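Local coordinates for cycloserine biosynthesis protein DcsG (Streptomyces lavendulae, PDB 6JIL), which catalyses the ATP- and magnesium-dependent cyclisation of O-ureido-D-serine to the antibiotic D-cycloserine, as a monomeric ligase of the ATP-grasp family, at residues Pro84-Arg87 against Trp88-Lys92; Thr109-Ala112 against Pro113-Ala117; Thr190-Gly194 against Val195-Ala199; Glu269-Leu272 against Cys273-Ser276. All blocks are in the same frame, centred on the assembly; numbering follows the deposited sequence.

Interaction 1 of 4, residues Pro84-Arg87 against Trp88-Lys92; sequences PLVR and WALDK. With ADP (adenosine-5'-diphosphate), chain G.
Three successive i to i+4 backbone bonds tie Pro84-Arg87 to Trp88-Lys92 in the last turn of helix 83-89: Trp88 N to Pro84 O (3.2 Å), Ala89 N to Leu85 O (2.8 Å) and Leu90 N to Val86 O (3.1 Å), the last noticeably bent at 140°. Leu90 is where the chain leaves helical geometry. The side chains follow the same spacing. Leu85 sends its CD2 branch along the helix to Ala89 CB, 3.8 Å away, while Val86 and Leu90 run side by side in the same direction, CG1 of Val86 meeting CD1 of Leu90 at 4.2 Å. Trp88 has CG trans to its own nitrogen (chi1 -168°), which swings the indole off the helix; its NE1 is bound by Asp97 and its ring meets that of His243. Beyond the helix end, Lys92 stretches out and then kinks at its last torsion (chi4 57°), placing NZ 2.9 Å from O2B of the ADP beta-phosphate, where the ammonium can offset phosphate charge. Lys92 is an experimentally established ATP-binding residue, and Asp91 just before it pairs with Arg93. The turn is wedged between two helices: Leu85 and Trp88 pack on helix 227-244, Val86 and Leu90 on helix 63-76, and Leu85 also reaches Leu272, just past the end of strand 265-271.

Interaction 2 of 4, residues Thr109-Ala112 against Pro113-Ala117; sequences TVVA and PGSDA
The flat peptide joining Ala112 to Pro113 sets the proline CD 3.5 Å from Ala112 CB, and the side chains of Ala112 and Pro113 both touch His171. The oxygen of that peptide, Ala112 O, takes two bonds from one residue. Ser115 N approaches at 3.0 Å, tilted 19° from the carbonyl plane, and Ser115 OG donates over 2.7 Å, also somewhat out of that plane. With chi1 at -62° the hydroxyl is turned to the side of its own backbone nitrogen, and N and OG can therefore converge on the same acceptor. Next to these bonds, Val111 CG1 rests against Ser115 CB at 3.8 Å. A water accepts from Ala112 N at 3.0 Å and reaches Val110 O and Ser115 OG through weak bonds, linking the strand end to the serine. Gly114 takes a positive phi (105°) at the third position of the turn. Just after the turn, Asp116, the N-cap of helix 117-127, accepts a hydrogen bond from Ala119 N through OD1. The whole is a type II beta turn from Ala112 to Ser115, carrying the chain from edge strand 109-111 of an antiparallel sheet into that helix, within the ATP-grasp region.

Interaction 3 of 4, residues Thr190-Gly194 against Val195-Ala199; sequences TFFDG and VYSHA
Thr190 N donates to His198 O over 2.7 Å, almost straight at 171°, and Thr190 O in return takes Ser197 N at 2.9 Å and a weak bond from His198 N. Nearer the turn, Phe192 N bonds to Val195 O (2.9 Å), and Val195 N returns to Phe192 O from well above the carbonyl plane. Ser197 OG and His198 ND1 share a hydrogen bond at the edge of the imidazole, whose NE2 goes to Leu277 O, as does Thr190 OG1, fixing the ring's rotation. This is a beta hairpin with a type I' turn, Phe192 to Val195, and a classic bulge in which Ser197 and His198 both face Thr190. His198 CG stands between its backbone N and carbonyl carbon (chi1 59°), with the ring lying beside Thr190, whose CB sits over the imidazole face, 3.8 Å from its centroid, in a CH-pi contact. Phe192 CD1 meets Ser197 CB, and the Phe192 ring meets that of Phe289. On the other side of the sheet Tyr196 turns its edge to the face of Phe191 in a T-shaped pair, planes at 72° and centroids 5.7 Å apart. Phe191 then packs into helix 227-244.

Interaction 4 of 4, residues Glu269-Leu272 against Cys273-Ser276; sequences EMEL and CEPS. With MG (magnesium ion), chain I; MG (magnesium ion), chain H; ADP (adenosine-5'-diphosphate), chain G.
Glu271 and Pro275 meet where the ATP-grasp magnesium site runs from the end of strand 265-271 into the following loop. The tight part is the proline against the glutamate's CB and backbone: Pro275 CB lies 3.5 Å from Glu271 CB and 3.4 Å from Glu271 O, while Leu272 and Cys273 turn the other way to pack on helix 83-89. No direct hydrogen bond joins the two segments. The carboxylate side is more open in its packing, spanned by water rather than by direct contact. A water lies within hydrogen-bonding distance of Glu271 OE1 and Glu274 OE2, the two OE1 atoms of these residues being 4.2 Å apart; Arg254 pairs with Glu271 OE1 and Trp59 holds Glu274 OE2. Ser276 OG is bound by Arg220, so both arginines inferred to be catalytic meet this region. Glu269 reaches the metals with CG wedged between its backbone N and carbonyl carbon (chi1 76°). Both its oxygens chelate one magnesium, which also takes Glu271 OE2 at 2.2 Å, ADP O2B, a water and one further ligand from elsewhere. The second magnesium collects ADP O1B, ADP O2A, two waters and likewise one outside ligand. Glu269 OE2 bridges the pair, 2.3 Å from the first ion and 2.2 Å from the second.

Overall arrangement
Interactions 1 and 4 touch each other and both reach the ADP. Their centres are 10 Å apart; Leu90 CD1 packs on Cys273 CB at 3.3 Å, and Lys92 NZ comes within 3.7 Å of Glu269 OE1, so the lysine bonded to the phosphate stands beside the glutamate that carries the magnesium ions. Interaction 3 shares the five-stranded sheet with interaction 4: the centres are 12 Å apart and the nearest atoms about 5 Å, and the Thr190 side chain lies about 4 Å from that of Arg254, which pairs with Glu271. Interaction 2 stands apart, on the four-stranded sheet, 35 Å from interaction 3 between centres, with the Val111 side chain about 14 Å from the ADP.

Interaction 1 of 4, residues Pro84-Arg87 against Trp88-Lys92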
# COMPACT_ATOMS: atom_id res chain seq x y z
N PRO A 84 -6.53 14.06 3.84
CA PRO A 84 -6.84 13.12 4.93
C PRO A 84 -6.54 11.68 4.50
O PRO A 84 -5.90 10.93 5.24
CB PRO A 84 -8.32 13.36 5.20
CG PRO A 84 -8.46 14.82 4.89
CD PRO A 84 -7.67 14.96 3.60
N LEU A 85 -7.00 11.32 3.30
CA LEU A 85 -6.78 9.98 2.75
C LEU A 85 -5.29 9.71 2.57
O LEU A 85 -4.79 8.65 2.92
CB LEU A 85 -7.47 9.84 1.39
CG LEU A 85 -7.94 8.46 0.89
CD1 LEU A 85 -7.94 8.47 -0.62
CD2 LEU A 85 -7.05 7.34 1.40
N VAL A 86 -4.57 10.68 2.01
CA VAL A 86 -3.14 10.53 1.79
C VAL A 86 -2.35 10.24 3.06
O VAL A 86 -1.61 9.26 3.12
CB VAL A 86 -2.55 11.78 1.10
CG1 VAL A 86 -1.02 11.67 1.00
CG2 VAL A 86 -3.16 11.94 -0.30
N ARG A 87 -2.51 11.08 4.08
CA ARG A 87 -1.78 10.88 5.33
C ARG A 87 -2.10 9.53 5.96
O ARG A 87 -1.22 8.85 6.50
CB ARG A 87 -2.11 11.97 6.36
CG ARG A 87 -1.88 13.39 5.89
CD ARG A 87 -2.06 14.39 7.04
NE ARG A 87 -2.53 15.68 6.55
CZ ARG A 87 -3.82 16.01 6.41
NH1 ARG A 87 -4.77 15.13 6.71
NH2 ARG A 87 -4.16 17.20 5.93
N TRP A 88 -3.37 9.15 5.89
CA TRP A 88 -3.85 7.90 6.47
C TRP A 88 -3.38 6.67 5.70
O TRP A 88 -3.01 5.65 6.30
CB TRP A 88 -5.39 7.93 6.52
CG TRP A 88 -6.01 6.84 7.34
CD1 TRP A 88 -6.04 6.75 8.69
CD2 TRP A 88 -6.68 5.67 6.84
NE1 TRP A 88 -6.67 5.60 9.08
CE2 TRP A 88 -7.08 4.92 7.97
CE3 TRP A 88 -6.97 5.19 5.57
CZ2 TRP A 88 -7.76 3.70 7.85
CZ3 TRP A 88 -7.65 3.97 5.45
CH2 TRP A 88 -8.04 3.25 6.59
N ALA A 89 -3.39 6.76 4.37
CA ALA A 89 -3.02 5.65 3.50
C ALA A 89 -1.53 5.38 3.45
O ALA A 89 -1.13 4.27 3.13
CB ALA A 89 -3.55 5.89 2.08
N LEU A 90 -0.71 6.37 3.77
CA LEU A 90 0.74 6.19 3.74
C LEU A 90 1.34 5.77 5.07
O LEU A 90 2.53 5.96 5.30
CB LEU A 90 1.43 7.47 3.26
CG LEU A 90 1.47 7.65 1.74
CD1 LEU A 90 0.06 7.65 1.21
CD2 LEU A 90 2.18 8.95 1.39
N ASP A 91 0.52 5.21 5.95
CA ASP A 91 0.98 4.75 7.26
C ASP A 91 0.21 3.50 7.66
O ASP A 91 -0.99 3.57 7.92
CB ASP A 91 0.80 5.85 8.30
CG ASP A 91 1.31 5.46 9.68
OD1 ASP A 91 1.56 6.37 10.50
OD2 ASP A 91 1.45 4.25 9.96
N LYS A 92 0.91 2.37 7.69
CA LYS A 92 0.29 1.09 8.01
C LYS A 92 -0.47 1.03 9.33
O LYS A 92 -1.05 -0.00 9.67
CB LYS A 92 1.33 -0.03 7.95
CG LYS A 92 1.69 -0.43 6.52
CD LYS A 92 2.77 -1.51 6.50
CE LYS A 92 3.00 -2.05 5.10
NZ LYS A 92 3.37 -0.97 4.14
PB ADP G . 5.27 -3.36 1.77
O1B ADP G . 4.92 -4.38 0.58
O2B ADP G . 4.35 -2.14 1.69
O3B ADP G . 6.73 -2.90 1.62
PA ADP G . 4.36 -5.50 3.23
O1A ADP G . 3.42 -5.58 4.35
O2A ADP G . 3.55 -5.77 1.89
O3A ADP G . 5.06 -4.03 3.25
O5' ADP G . 5.50 -6.61 3.47
C5' ADP G . 6.21 -6.83 2.25
C4' ADP G . 6.31 -8.35 2.02
O4' ADP G . 6.86 -8.99 3.19
C3' ADP G . 4.94 -8.96 1.76
O3' ADP G . 4.61 -8.95 0.38
C2' ADP G . 5.08 -10.37 2.34
O2' ADP G . 5.56 -11.30 1.36
C1' ADP G . 6.07 -10.18 3.51
N9 ADP G . 5.35 -10.01 4.81
C8 ADP G . 5.20 -8.85 5.53
N7 ADP G . 4.56 -9.08 6.64
C5 ADP G . 4.26 -10.39 6.72
C6 ADP G . 3.79 -11.25 7.75
N6 ADP G . 3.32 -10.72 8.95
N1 ADP G . 3.83 -12.58 7.56
C2 ADP G . 4.30 -13.11 6.43
N3 ADP G . 4.76 -12.36 5.44
C4 ADP G . 4.76 -11.01 5.53

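Interaction 2 of 4, residues Thr109-Ala112 against Pro113-Ala117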
# COMPACT_ATOMS: atom_id res chain seq x y z
N THR A 109 1.24 -5.01 15.98
CA THR A 109 1.67 -4.21 17.14
C THR A 109 2.51 -3.01 16.70
O THR A 109 3.59 -3.17 16.14
CB THR A 109 2.51 -5.06 18.11
OG1 THR A 109 1.65 -6.01 18.76
CG2 THR A 109 3.17 -4.18 19.16
N VAL A 110 2.01 -1.81 16.99
CA VAL A 110 2.70 -0.57 16.62
C VAL A 110 3.64 -0.02 17.70
O VAL A 110 3.24 0.19 18.85
CB VAL A 110 1.67 0.51 16.26
CG1 VAL A 110 2.37 1.76 15.76
CG2 VAL A 110 0.71 -0.02 15.21
N VAL A 111 4.90 0.20 17.32
CA VAL A 111 5.93 0.72 18.22
C VAL A 111 6.18 2.18 17.83
O VAL A 111 6.60 2.46 16.72
CB VAL A 111 7.26 -0.05 18.06
CG1 VAL A 111 8.31 0.49 19.04
CG2 VAL A 111 7.03 -1.54 18.27
N ALA A 112 5.93 3.10 18.75
CA ALA A 112 6.10 4.52 18.46
C ALA A 112 7.48 5.08 18.79
O ALA A 112 8.16 4.60 19.70
CB ALA A 112 5.04 5.33 19.21
N PRO A 113 7.92 6.10 18.03
CA PRO A 113 9.23 6.71 18.28
C PRO A 113 9.31 7.14 19.74
O PRO A 113 8.37 7.73 20.28
CB PRO A 113 9.23 7.91 17.33
CG PRO A 113 8.41 7.42 16.18
CD PRO A 113 7.26 6.73 16.88
N GLY A 114 10.44 6.85 20.37
CA GLY A 114 10.60 7.21 21.76
C GLY A 114 10.47 5.99 22.64
O GLY A 114 10.79 6.03 23.82
N SER A 115 9.99 4.90 22.05
CA SER A 115 9.81 3.65 22.79
C SER A 115 11.14 2.93 22.95
O SER A 115 12.10 3.19 22.22
CB SER A 115 8.86 2.71 22.06
OG SER A 115 7.56 3.26 21.94
N ASP A 116 11.18 2.02 23.92
CA ASP A 116 12.37 1.22 24.18
C ASP A 116 12.28 0.10 23.14
O ASP A 116 11.41 -0.77 23.22
CB ASP A 116 12.29 0.65 25.60
CG ASP A 116 13.52 -0.15 25.98
OD1 ASP A 116 13.92 -1.04 25.21
OD2 ASP A 116 14.07 0.12 27.07
N ALA A 117 13.17 0.11 22.16
CA ALA A 117 13.15 -0.89 21.10
C ALA A 117 13.14 -2.35 21.58
O ALA A 117 12.24 -3.12 21.22
CB ALA A 117 14.32 -0.67 20.14
O HOH W 1 4.30 2.44 21.19

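Interaction 3 of 4, residues Thr190-Gly194 against Val195-Ala199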
# COMPACT_ATOMS: atom_id res chain seq x y z
N THR A 190 -7.60 -5.70 -6.81
CA THR A 190 -7.72 -4.31 -7.25
C THR A 190 -9.19 -3.94 -7.42
O THR A 190 -9.96 -4.68 -8.02
CB THR A 190 -6.99 -4.11 -8.56
OG1 THR A 190 -5.58 -4.26 -8.34
CG2 THR A 190 -7.26 -2.73 -9.12
N PHE A 191 -9.56 -2.79 -6.87
CA PHE A 191 -10.94 -2.30 -6.94
C PHE A 191 -11.01 -0.92 -7.57
O PHE A 191 -10.10 -0.11 -7.43
CB PHE A 191 -11.56 -2.21 -5.55
CG PHE A 191 -11.97 -3.53 -4.97
CD1 PHE A 191 -11.02 -4.48 -4.63
CD2 PHE A 191 -13.31 -3.79 -4.71
CE1 PHE A 191 -11.41 -5.68 -4.03
CE2 PHE A 191 -13.71 -4.99 -4.12
CZ PHE A 191 -12.76 -5.93 -3.77
N PHE A 192 -12.12 -0.67 -8.26
CA PHE A 192 -12.37 0.62 -8.88
C PHE A 192 -13.76 1.08 -8.50
O PHE A 192 -14.75 0.44 -8.84
CB PHE A 192 -12.21 0.51 -10.39
CG PHE A 192 -10.79 0.25 -10.82
CD1 PHE A 192 -10.46 -0.89 -11.55
CD2 PHE A 192 -9.78 1.14 -10.48
CE1 PHE A 192 -9.14 -1.14 -11.93
CE2 PHE A 192 -8.46 0.90 -10.86
CZ PHE A 192 -8.14 -0.24 -11.59
N ASP A 193 -13.83 2.19 -7.77
CA ASP A 193 -15.09 2.75 -7.29
C ASP A 193 -15.92 1.76 -6.47
O ASP A 193 -17.14 1.69 -6.61
CB ASP A 193 -15.93 3.29 -8.45
CG ASP A 193 -15.62 4.73 -8.77
OD1 ASP A 193 -14.94 5.37 -7.94
OD2 ASP A 193 -16.06 5.24 -9.82
N GLY A 194 -15.24 1.00 -5.62
CA GLY A 194 -15.91 0.04 -4.78
C GLY A 194 -16.29 -1.25 -5.49
O GLY A 194 -17.05 -2.05 -4.94
N VAL A 195 -15.78 -1.44 -6.70
CA VAL A 195 -16.10 -2.64 -7.48
C VAL A 195 -14.86 -3.47 -7.80
O VAL A 195 -13.85 -2.96 -8.28
CB VAL A 195 -16.82 -2.26 -8.79
CG1 VAL A 195 -17.07 -3.50 -9.65
CG2 VAL A 195 -18.13 -1.57 -8.46
N TYR A 196 -14.94 -4.76 -7.52
CA TYR A 196 -13.83 -5.67 -7.77
C TYR A 196 -13.52 -5.73 -9.26
O TYR A 196 -14.41 -5.91 -10.09
CB TYR A 196 -14.17 -7.07 -7.27
CG TYR A 196 -13.15 -8.12 -7.68
CD1 TYR A 196 -11.89 -8.17 -7.08
CD2 TYR A 196 -13.45 -9.04 -8.68
CE1 TYR A 196 -10.95 -9.11 -7.48
CE2 TYR A 196 -12.50 -9.99 -9.09
CZ TYR A 196 -11.26 -10.01 -8.48
OH TYR A 196 -10.34 -10.94 -8.88
N SER A 197 -12.24 -5.58 -9.60
CA SER A 197 -11.84 -5.64 -11.00
C SER A 197 -11.03 -6.89 -11.30
O SER A 197 -11.36 -7.65 -12.19
CB SER A 197 -11.01 -4.41 -11.38
OG SER A 197 -10.56 -4.50 -12.72
N HIS A 198 -9.96 -7.09 -10.54
CA HIS A 198 -9.10 -8.24 -10.77
C HIS A 198 -8.10 -8.39 -9.63
O HIS A 198 -8.00 -7.54 -8.75
CB HIS A 198 -8.32 -8.03 -12.06
CG HIS A 198 -7.47 -6.80 -12.04
ND1 HIS A 198 -7.97 -5.54 -12.33
CD2 HIS A 198 -6.16 -6.62 -11.73
CE1 HIS A 198 -7.01 -4.65 -12.19
NE2 HIS A 198 -5.91 -5.27 -11.82
N ALA A 199 -7.34 -9.49 -9.69
CA ALA A 199 -6.34 -9.76 -8.67
C ALA A 199 -5.17 -10.54 -9.24
O ALA A 199 -5.19 -10.99 -10.39
CB ALA A 199 -6.98 -10.55 -7.53

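Interaction 4 of 4, residues Glu269-Leu272 against Cys273-Ser276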
# COMPACT_ATOMS: atom_id res chain seq x y z
N GLU A 269 -1.78 -5.73 3.92
CA GLU A 269 -1.63 -4.30 3.76
C GLU A 269 -2.63 -3.85 2.71
O GLU A 269 -3.19 -4.66 1.97
CB GLU A 269 -0.21 -3.93 3.33
CG GLU A 269 0.13 -4.19 1.87
CD GLU A 269 1.19 -3.24 1.35
OE1 GLU A 269 1.02 -2.02 1.55
OE2 GLU A 269 2.17 -3.70 0.74
N MSE A 270 -2.87 -2.54 2.65
CA MSE A 270 -3.82 -1.96 1.72
C MSE A 270 -3.26 -0.65 1.19
O MSE A 270 -2.73 0.15 1.95
CB MSE A 270 -5.14 -1.73 2.46
CG MSE A 270 -6.11 -0.78 1.79
SE MSE A 270 -7.71 -0.52 2.87
CE MSE A 270 -9.00 -1.24 1.64
N GLU A 271 -3.36 -0.44 -0.12
CA GLU A 271 -2.85 0.78 -0.75
C GLU A 271 -3.94 1.57 -1.46
O GLU A 271 -4.52 1.12 -2.45
CB GLU A 271 -1.72 0.44 -1.71
CG GLU A 271 -0.41 0.12 -0.99
CD GLU A 271 0.65 -0.44 -1.91
OE1 GLU A 271 0.86 0.12 -3.00
OE2 GLU A 271 1.27 -1.45 -1.53
N LEU A 272 -4.20 2.77 -0.95
CA LEU A 272 -5.24 3.63 -1.50
C LEU A 272 -4.74 4.93 -2.10
O LEU A 272 -5.47 5.60 -2.84
CB LEU A 272 -6.24 3.95 -0.39
CG LEU A 272 -6.64 2.71 0.40
CD1 LEU A 272 -7.59 3.10 1.51
CD2 LEU A 272 -7.28 1.68 -0.53
N CYS A 273 -3.50 5.29 -1.80
CA CYS A 273 -2.94 6.53 -2.30
C CYS A 273 -2.24 6.38 -3.64
O CYS A 273 -2.68 6.96 -4.62
CB CYS A 273 -1.96 7.11 -1.28
SG CYS A 273 -1.24 8.67 -1.80
N GLU A 274 -1.15 5.61 -3.66
CA GLU A 274 -0.38 5.38 -4.88
C GLU A 274 -0.08 3.88 -5.05
O GLU A 274 1.07 3.46 -5.01
CB GLU A 274 0.92 6.17 -4.84
CG GLU A 274 1.56 6.27 -3.46
CD GLU A 274 1.72 4.92 -2.78
OE1 GLU A 274 0.70 4.32 -2.39
OE2 GLU A 274 2.87 4.46 -2.65
N PRO A 275 -1.12 3.06 -5.25
CA PRO A 275 -0.95 1.62 -5.40
C PRO A 275 -0.53 1.11 -6.77
O PRO A 275 -0.87 1.68 -7.81
CB PRO A 275 -2.33 1.09 -5.07
CG PRO A 275 -3.20 2.12 -5.75
CD PRO A 275 -2.56 3.42 -5.29
N SER A 276 0.21 0.02 -6.74
CA SER A 276 0.55 -0.65 -7.98
C SER A 276 -0.80 -1.35 -8.14
O SER A 276 -1.30 -1.96 -7.18
CB SER A 276 1.66 -1.67 -7.75
OG SER A 276 1.62 -2.70 -8.73
MG MG I . 2.78 -1.61 0.09
MG MG H . 3.02 -5.54 -0.23
PB ADP G . 5.27 -3.36 1.77
O1B ADP G . 4.92 -4.38 0.58
O2B ADP G . 4.35 -2.14 1.69
O3B ADP G . 6.73 -2.90 1.62
PA ADP G . 4.36 -5.50 3.23
O1A ADP G . 3.42 -5.58 4.35
O2A ADP G . 3.55 -5.77 1.89
O3A ADP G . 5.06 -4.03 3.25
O5' ADP G . 5.50 -6.61 3.47
C5' ADP G . 6.21 -6.83 2.25
C4' ADP G . 6.31 -8.35 2.02
O4' ADP G . 6.86 -8.99 3.19
C3' ADP G . 4.94 -8.96 1.76
O3' ADP G . 4.61 -8.95 0.38
C2' ADP G . 5.08 -10.37 2.34
O2' ADP G . 5.56 -11.30 1.36
C1' ADP G . 6.07 -10.18 3.51
N9 ADP G . 5.35 -10.01 4.81
C8 ADP G . 5.20 -8.85 5.53
N7 ADP G . 4.56 -9.08 6.64
C5 ADP G . 4.26 -10.39 6.72
C6 ADP G . 3.79 -11.25 7.75
N6 ADP G . 3.32 -10.72 8.95
N1 ADP G . 3.83 -12.58 7.56
C2 ADP G . 4.30 -13.11 6.43
N3 ADP G . 4.76 -12.36 5.44
C4 ADP G . 4.76 -11.01 5.53
O HOH W 2 2.82 1.68 -3.26
O HOH W 3 4.93 -6.79 -1.06
O HOH W 4 1.09 -6.76 -0.64
O HOH W 5 3.21 0.48 0.93